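Local coordinates for uncharacterized conserved protein (Staphylococcus epidermidis, PDB 3FRM) that is of unknown function but carries a GNAT-type acetyltransferase domain and so may bind acyl-coenzyme A and transfer an acyl group, at residues A[165-170]-A[209-214]; A[108-113]-A[238-243]; A[99-104]-A[230-235]. All blocks are in the same frame, centred on the assembly; numbering follows the deposited sequence.

Interaction 1: A[165-170]-A[209-214]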
# COMPACT_ATOMS: atom_id res chain seq x y z
N GLU A 165 -22.00 -14.07 -0.31
CA GLU A 165 -21.46 -15.43 -0.52
C GLU A 165 -19.97 -15.48 -0.15
O GLU A 165 -19.29 -14.45 -0.21
CB GLU A 165 -21.67 -15.92 -1.95
CG GLU A 165 -22.83 -16.94 -2.18
CD GLU A 165 -23.35 -17.63 -0.91
OE1 GLU A 165 -24.47 -17.26 -0.47
OE2 GLU A 165 -22.66 -18.54 -0.34
N ARG A 166 -19.49 -16.66 0.27
CA ARG A 166 -18.11 -16.78 0.70
C ARG A 166 -17.37 -17.97 0.10
O ARG A 166 -17.97 -19.03 -0.17
CB ARG A 166 -18.04 -16.82 2.21
CG ARG A 166 -18.59 -15.59 2.86
CD ARG A 166 -18.99 -15.89 4.28
NE ARG A 166 -19.18 -14.68 5.05
CZ ARG A 166 -20.34 -14.10 5.26
NH1 ARG A 166 -21.46 -14.63 4.76
NH2 ARG A 166 -20.37 -12.96 5.93
N LEU A 167 -16.07 -17.79 -0.14
CA LEU A 167 -15.23 -18.87 -0.65
C LEU A 167 -14.08 -19.32 0.27
O LEU A 167 -13.50 -18.50 0.94
CB LEU A 167 -14.71 -18.47 -2.01
CG LEU A 167 -15.86 -18.26 -3.00
CD1 LEU A 167 -15.36 -17.60 -4.29
CD2 LEU A 167 -16.61 -19.55 -3.29
N VAL A 168 -13.76 -20.61 0.30
CA VAL A 168 -12.57 -21.11 0.97
C VAL A 168 -11.83 -21.90 -0.08
O VAL A 168 -12.44 -22.76 -0.74
CB VAL A 168 -12.89 -22.12 2.13
CG1 VAL A 168 -11.62 -22.66 2.79
CG2 VAL A 168 -13.74 -21.48 3.16
N ALA A 169 -10.54 -21.61 -0.23
CA ALA A 169 -9.67 -22.40 -1.08
C ALA A 169 -8.88 -23.39 -0.23
O ALA A 169 -8.47 -23.06 0.93
CB ALA A 169 -8.73 -21.53 -1.84
N TYR A 170 -8.68 -24.59 -0.80
CA TYR A 170 -7.89 -25.62 -0.15
C TYR A 170 -6.76 -26.03 -1.04
O TYR A 170 -6.95 -26.22 -2.25
CB TYR A 170 -8.70 -26.89 0.16
CG TYR A 170 -9.88 -26.72 1.08
CD1 TYR A 170 -9.87 -27.26 2.37
CD2 TYR A 170 -11.03 -26.03 0.65
CE1 TYR A 170 -10.95 -27.11 3.25
CE2 TYR A 170 -12.12 -25.87 1.53
CZ TYR A 170 -12.07 -26.44 2.82
OH TYR A 170 -13.16 -26.33 3.65
N GLN A 209 -9.25 -15.45 -7.65
CA GLN A 209 -9.70 -14.30 -8.34
C GLN A 209 -10.42 -14.72 -9.63
O GLN A 209 -11.50 -14.23 -9.92
CB GLN A 209 -8.51 -13.44 -8.64
CG GLN A 209 -8.89 -12.04 -8.85
CD GLN A 209 -9.10 -11.36 -7.55
OE1 GLN A 209 -8.34 -11.57 -6.63
NE2 GLN A 209 -10.12 -10.53 -7.47
N ALA A 210 -9.81 -15.61 -10.41
CA ALA A 210 -10.41 -16.09 -11.63
C ALA A 210 -11.75 -16.77 -11.40
O ALA A 210 -12.64 -16.70 -12.24
CB ALA A 210 -9.46 -17.05 -12.36
N TYR A 211 -11.88 -17.46 -10.27
CA TYR A 211 -13.14 -18.08 -9.90
C TYR A 211 -14.22 -17.00 -9.79
O TYR A 211 -15.26 -17.08 -10.46
CB TYR A 211 -12.96 -18.76 -8.54
CG TYR A 211 -14.14 -19.57 -8.13
CD1 TYR A 211 -14.12 -20.97 -8.26
CD2 TYR A 211 -15.28 -18.96 -7.58
CE1 TYR A 211 -15.22 -21.74 -7.90
CE2 TYR A 211 -16.39 -19.74 -7.21
CZ TYR A 211 -16.34 -21.13 -7.39
OH TYR A 211 -17.41 -21.90 -7.02
N VAL A 212 -13.97 -16.00 -8.95
CA VAL A 212 -14.84 -14.85 -8.85
C VAL A 212 -15.13 -14.30 -10.26
O VAL A 212 -16.27 -13.96 -10.61
CB VAL A 212 -14.20 -13.81 -7.90
CG1 VAL A 212 -14.94 -12.51 -7.96
CG2 VAL A 212 -14.16 -14.33 -6.41
N GLY A 213 -14.10 -14.27 -11.10
CA GLY A 213 -14.23 -13.75 -12.45
C GLY A 213 -15.23 -14.54 -13.27
O GLY A 213 -16.01 -13.95 -14.05
N ARG A 214 -15.20 -15.88 -13.11
CA ARG A 214 -16.11 -16.76 -13.81
C ARG A 214 -17.53 -16.58 -13.29
O ARG A 214 -18.47 -16.55 -14.08
CB ARG A 214 -15.67 -18.24 -13.78
CG ARG A 214 -14.44 -18.53 -14.66
CD ARG A 214 -14.04 -20.01 -14.66
NE ARG A 214 -13.93 -20.58 -13.32
CZ ARG A 214 -12.82 -20.59 -12.58
NH1 ARG A 214 -11.69 -20.06 -13.04
NH2 ARG A 214 -12.85 -21.13 -11.36
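L167 reaches from strand 165-170 to the side of helix 209-214, where it meets Y211 and V212. Its CB leaves the strand toward the helix but touches neither residue itself. CG, placed beside the backbone N (chi1 -62°), carries the chain outward and is still 4.5 Å from CE2 of Y211. Contact is made by the two methyls. CD1 makes the closest approach to the helix: L167 CD1 is 3.6 Å from CD2 of Y211 and 3.8 Å from CE2 of the same ring, and L167 CD1 also approaches CG2 of V212 at 4.1 Å. The other branch, L167 CD2, keeps to the ring, 3.9 Å from Y211 CE2. The leucine thus crosses the CD2-CE2 side of the tyrosine at a slant.

Strand 165-171 and helix 204-216 both belong to the GNAT-like domain. A Gln-His-Gln-Gly-Ile-Gly sequence, which resembles the Gln/Arg-x-x-Gly-x-Gly/Ala signature that binds the acetyl-CoA pyrophosphate in GNAT enzymes, runs into the start of the helix, and here the helix packs on one face of the central sheet, with the CA atoms of L167 and V212 9.1 Å apart. Y211 swings its ring toward the strand by setting CG anti to its N (chi1 -173°), and the same ring runs on to I121 and L123 of the edge strand 120-123. V212 also rests on I190, while L167 has V179 and I181 of strand 174-183 as neighbours in the sheet. In the strand, R166 NH1 binds OD1 of D162, a residue of the sodium site; the ion is about 11 Å from the side chain of L167.

Interaction 2: A[108-113]-A[238-243]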
# COMPACT_ATOMS: atom_id res chain seq x y z
N LYS A 108 -13.33 -10.68 -17.50
CA LYS A 108 -12.49 -11.46 -18.38
C LYS A 108 -11.02 -11.37 -17.93
O LYS A 108 -10.27 -12.35 -18.00
CB LYS A 108 -12.69 -10.99 -19.85
CG LYS A 108 -11.43 -10.91 -20.69
CD LYS A 108 -11.78 -10.78 -22.21
CE LYS A 108 -10.84 -11.59 -23.10
NZ LYS A 108 -11.18 -11.25 -24.46
N ALA A 109 -10.61 -10.20 -17.44
CA ALA A 109 -9.22 -10.00 -17.06
C ALA A 109 -8.85 -10.91 -15.88
O ALA A 109 -7.72 -11.35 -15.78
CB ALA A 109 -8.95 -8.52 -16.73
N LEU A 110 -9.81 -11.21 -15.02
CA LEU A 110 -9.61 -12.14 -13.91
C LEU A 110 -9.76 -13.60 -14.36
O LEU A 110 -9.12 -14.51 -13.80
CB LEU A 110 -10.63 -11.84 -12.81
CG LEU A 110 -10.37 -11.00 -11.55
CD1 LEU A 110 -9.12 -10.12 -11.52
CD2 LEU A 110 -11.60 -10.17 -11.21
N LYS A 111 -10.62 -13.85 -15.35
CA LYS A 111 -10.78 -15.21 -15.88
C LYS A 111 -9.42 -15.68 -16.42
O LYS A 111 -8.94 -16.77 -16.14
CB LYS A 111 -11.76 -15.21 -17.07
CG LYS A 111 -13.21 -14.91 -16.72
CD LYS A 111 -14.14 -15.01 -17.97
CE LYS A 111 -15.47 -14.33 -17.62
NZ LYS A 111 -16.51 -14.53 -18.66
N GLU A 112 -8.82 -14.81 -17.22
CA GLU A 112 -7.48 -15.00 -17.79
C GLU A 112 -6.41 -15.45 -16.75
O GLU A 112 -5.43 -16.07 -17.12
CB GLU A 112 -7.06 -13.67 -18.43
CG GLU A 112 -5.85 -13.76 -19.30
CD GLU A 112 -4.53 -13.75 -18.51
OE1 GLU A 112 -4.52 -13.30 -17.32
OE2 GLU A 112 -3.51 -14.19 -19.11
N LEU A 113 -6.58 -15.11 -15.46
CA LEU A 113 -5.53 -15.42 -14.47
C LEU A 113 -5.33 -16.90 -14.15
O LEU A 113 -4.30 -17.30 -13.57
CB LEU A 113 -5.81 -14.71 -13.16
CG LEU A 113 -5.11 -13.40 -12.83
CD1 LEU A 113 -4.49 -12.69 -14.01
CD2 LEU A 113 -6.10 -12.53 -12.10
N GLN A 238 -2.29 -7.93 -10.47
CA GLN A 238 -3.41 -8.62 -11.06
C GLN A 238 -4.15 -7.83 -12.16
O GLN A 238 -4.95 -8.40 -12.85
CB GLN A 238 -4.36 -9.09 -9.96
CG GLN A 238 -4.32 -10.55 -9.77
CD GLN A 238 -4.67 -11.02 -8.37
OE1 GLN A 238 -4.30 -12.13 -8.00
NE2 GLN A 238 -5.34 -10.19 -7.59
N GLY A 239 -3.93 -6.52 -12.28
CA GLY A 239 -4.56 -5.75 -13.34
C GLY A 239 -5.66 -4.77 -12.91
O GLY A 239 -6.25 -4.09 -13.77
N TYR A 240 -5.96 -4.70 -11.60
CA TYR A 240 -7.06 -3.84 -11.15
C TYR A 240 -6.69 -2.43 -11.47
O TYR A 240 -5.52 -2.07 -11.35
CB TYR A 240 -7.27 -3.93 -9.63
CG TYR A 240 -8.16 -5.06 -9.21
CD1 TYR A 240 -9.51 -4.85 -9.04
CD2 TYR A 240 -7.66 -6.36 -9.02
CE1 TYR A 240 -10.34 -5.91 -8.72
CE2 TYR A 240 -8.48 -7.42 -8.64
CZ TYR A 240 -9.82 -7.17 -8.49
OH TYR A 240 -10.68 -8.17 -8.10
N VAL A 241 -7.66 -1.63 -11.93
CA VAL A 241 -7.46 -0.22 -12.15
C VAL A 241 -8.03 0.66 -11.02
O VAL A 241 -9.13 0.49 -10.56
CB VAL A 241 -7.81 0.26 -13.63
CG1 VAL A 241 -8.12 -0.90 -14.63
CG2 VAL A 241 -8.82 1.48 -13.68
N TYR A 242 -7.17 1.53 -10.53
CA TYR A 242 -7.47 2.49 -9.53
C TYR A 242 -8.51 3.45 -10.06
O TYR A 242 -8.33 4.00 -11.18
CB TYR A 242 -6.20 3.27 -9.24
CG TYR A 242 -6.37 4.43 -8.26
CD1 TYR A 242 -6.46 4.19 -6.90
CD2 TYR A 242 -6.45 5.73 -8.71
CE1 TYR A 242 -6.60 5.22 -5.97
CE2 TYR A 242 -6.60 6.79 -7.81
CZ TYR A 242 -6.66 6.52 -6.44
OH TYR A 242 -6.78 7.54 -5.56
N GLN A 243 -9.56 3.67 -9.27
CA GLN A 243 -10.67 4.54 -9.69
C GLN A 243 -11.25 5.48 -8.61
O GLN A 243 -12.47 5.67 -8.58
CB GLN A 243 -11.82 3.66 -10.16
CG GLN A 243 -12.89 4.42 -10.95
CD GLN A 243 -13.22 3.69 -12.21
OE1 GLN A 243 -12.32 3.36 -12.97
NE2 GLN A 243 -14.50 3.41 -12.43
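L110 and L113 of segment 108-113 meet Y240 and Q238 just where the chain leaves helix 232-237. The two methyls of L110 divide the tyrosine between them: L110 CD1 is 4.0 Å from Y240 CE2, and L110 CD2 is 3.8 Å from Y240 OH, the two side chains running at about a right angle. L113 uses one branch, its CD2 lying 3.5 Å from CG of Q238, so the glutamine is touched on its methylene stem rather than its amide.

G239 separates the two receiving residues. Its positive phi (109°) ends the helix in a Schellman motif, turning the chain from Q238 to Y240 and into strand 241-251. Farther out, the ring of Y240 makes an edge-to-face pair with Y235 and lies against I105, V221 and L223. L110 shares I105 and V221 and adds Q209, while S206 of helix 204-216 touches both L113 and Q238. A sulfate ion lies about 4 Å from the Q238 side chain.

Across the two segments the contact sets leucine methyls against a ring carbon, a hydroxyl oxygen and a glutamine methylene, which implies cohesion by dispersion and burial rather than by directional bonds.

Interaction 3: A[99-104]-A[230-235]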
# COMPACT_ATOMS: atom_id res chain seq x y z
N VAL A 99 -7.21 6.62 3.97
CA VAL A 99 -7.79 6.75 2.65
C VAL A 99 -8.32 5.38 2.20
O VAL A 99 -7.64 4.33 2.34
CB VAL A 99 -6.73 7.26 1.69
CG1 VAL A 99 -7.22 7.25 0.22
CG2 VAL A 99 -6.34 8.70 2.07
N LEU A 100 -9.56 5.37 1.71
CA LEU A 100 -10.10 4.19 1.04
C LEU A 100 -9.84 4.40 -0.40
O LEU A 100 -9.95 5.53 -0.87
CB LEU A 100 -11.60 4.10 1.23
CG LEU A 100 -12.24 3.44 2.46
CD1 LEU A 100 -11.26 2.87 3.54
CD2 LEU A 100 -13.27 4.41 3.06
N GLU A 101 -9.51 3.34 -1.11
CA GLU A 101 -9.26 3.38 -2.56
C GLU A 101 -10.18 2.41 -3.28
O GLU A 101 -10.27 1.21 -2.89
CB GLU A 101 -7.84 2.92 -2.84
CG GLU A 101 -6.84 3.99 -2.60
CD GLU A 101 -5.39 3.48 -2.52
OE1 GLU A 101 -4.48 4.34 -2.45
OE2 GLU A 101 -5.17 2.23 -2.53
N LEU A 102 -10.86 2.91 -4.30
CA LEU A 102 -11.71 2.06 -5.10
C LEU A 102 -10.93 1.46 -6.29
O LEU A 102 -10.39 2.21 -7.12
CB LEU A 102 -12.92 2.84 -5.61
CG LEU A 102 -13.86 2.07 -6.55
CD1 LEU A 102 -14.66 0.98 -5.78
CD2 LEU A 102 -14.83 3.06 -7.27
N TYR A 103 -10.87 0.12 -6.36
CA TYR A 103 -10.30 -0.61 -7.53
C TYR A 103 -11.33 -1.32 -8.37
O TYR A 103 -12.30 -1.88 -7.87
CB TYR A 103 -9.21 -1.61 -7.10
CG TYR A 103 -8.02 -0.90 -6.51
CD1 TYR A 103 -7.04 -0.35 -7.32
CD2 TYR A 103 -7.95 -0.65 -5.14
CE1 TYR A 103 -5.98 0.36 -6.78
CE2 TYR A 103 -6.88 0.04 -4.59
CZ TYR A 103 -5.89 0.53 -5.42
OH TYR A 103 -4.83 1.24 -4.88
N VAL A 104 -11.10 -1.32 -9.68
CA VAL A 104 -12.07 -1.89 -10.58
C VAL A 104 -11.37 -2.77 -11.59
O VAL A 104 -10.25 -2.48 -11.96
CB VAL A 104 -12.87 -0.76 -11.27
CG1 VAL A 104 -12.08 -0.19 -12.46
CG2 VAL A 104 -14.17 -1.28 -11.80
N THR A 230 -2.72 -5.45 2.69
CA THR A 230 -1.50 -6.00 2.18
C THR A 230 -1.78 -6.73 0.87
O THR A 230 -0.84 -7.07 0.15
CB THR A 230 -0.90 -6.94 3.23
OG1 THR A 230 -1.96 -7.49 4.01
CG2 THR A 230 0.02 -6.15 4.16
N ALA A 231 -3.05 -6.96 0.55
CA ALA A 231 -3.39 -7.60 -0.71
C ALA A 231 -3.23 -6.65 -1.93
O ALA A 231 -3.17 -7.11 -3.06
CB ALA A 231 -4.79 -8.17 -0.64
N LYS A 232 -3.14 -5.34 -1.67
CA LYS A 232 -3.18 -4.31 -2.72
C LYS A 232 -2.17 -4.48 -3.84
O LYS A 232 -2.46 -4.22 -5.02
CB LYS A 232 -2.98 -2.95 -2.09
CG LYS A 232 -4.25 -2.14 -2.09
CD LYS A 232 -4.29 -1.12 -0.92
CE LYS A 232 -3.74 0.22 -1.31
NZ LYS A 232 -4.15 1.18 -0.27
N ASP A 233 -1.00 -4.92 -3.44
CA ASP A 233 0.14 -5.20 -4.31
C ASP A 233 -0.28 -6.25 -5.29
O ASP A 233 0.02 -6.18 -6.48
CB ASP A 233 1.26 -5.77 -3.43
CG ASP A 233 1.24 -5.17 -2.00
OD1 ASP A 233 2.25 -4.51 -1.60
OD2 ASP A 233 0.21 -5.31 -1.27
N MSE A 234 -0.99 -7.22 -4.76
CA MSE A 234 -1.55 -8.29 -5.53
C MSE A 234 -2.61 -7.75 -6.50
O MSE A 234 -2.58 -8.05 -7.70
CB MSE A 234 -2.13 -9.40 -4.62
CG MSE A 234 -2.58 -10.58 -5.46
SE MSE A 234 -3.81 -11.78 -4.56
CE MSE A 234 -2.78 -12.22 -2.90
N TYR A 235 -3.51 -6.91 -5.99
CA TYR A 235 -4.48 -6.31 -6.87
C TYR A 235 -3.87 -5.65 -8.09
O TYR A 235 -4.34 -5.88 -9.21
CB TYR A 235 -5.36 -5.34 -6.14
CG TYR A 235 -6.09 -5.96 -4.97
CD1 TYR A 235 -6.52 -7.32 -5.00
CD2 TYR A 235 -6.39 -5.19 -3.83
CE1 TYR A 235 -7.23 -7.89 -3.88
CE2 TYR A 235 -7.05 -5.75 -2.76
CZ TYR A 235 -7.48 -7.09 -2.80
OH TYR A 235 -8.15 -7.58 -1.71
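The charged part of the contact joins E101 to K232. K232 NZ stands 2.7 Å from OE2 of E101 in a salt bridge whose hydrogen bond is weak, and the position of OE2 is itself doubtful, because the model places it too close to the lysine chain. The ammonium also binds the carbonyl O of D226, which is its firmer partner, the E101 carboxylate being less certain.

A neutral bond acts on the same carboxylate oxygen: Y103 OH donates to E101 OE2 over 2.6 Å, subject to the same doubt. E101 and Y103 are two residues apart on strand 99-104, and both point toward the helix. E101, extended beyond CG, carries its carboxylate out toward the phenol hydroxyl. Both modelled donors, the lysine ammonium and the phenol, address OE2 rather than OE1.

Strand 96-105 comes from the first half of the chain yet lies between strands 221-225 and 241-251 of the GNAT-like half, antiparallel to both, and so is inserted into the same sheet. Helix 232-237, in the connection between those two strands, packs over it, with Y103 and Y235 CA atoms 8.2 Å apart.

Apolar contact falls to the lysine stem. K232 CG lies obliquely to the Y103 ring, 4.2 Å from its CE2, and K232 CE is 3.9 Å from Y103 OH. A bend at chi3 (92°) steers the chain past the hydroxyl toward the carboxylate.

Intersubunit packing flanks the site: D233 of the second subunit lies against V99 and E101, L236 of the second subunit lies against Y103, and K232 of the second subunit packs on D233.

In the fold
From the N terminus, strand 96-105 and helix 107-111 come one after the other and supply the first sides of interactions 3 and 2. Strand 165-171 opens interaction 1, which segment 209-214 closes, 39 residues after 165-170. Segment 230-235 then closes interaction 3, and 238-243 closes interaction 2, so these two long loops cross while the loop of interaction 1 lies within both. Helix 209-214 lies beside segment 108-113. Between interactions 2 and 3, V241 N and Q243 N probably bond to V104 O and L102 O. Interactions 1 and 3 set helices 204-216 and 232-237 on one mixed sheet, while interaction 2 joins segment 108-113 to the turn leading from helix 232-237 into strand 241-251.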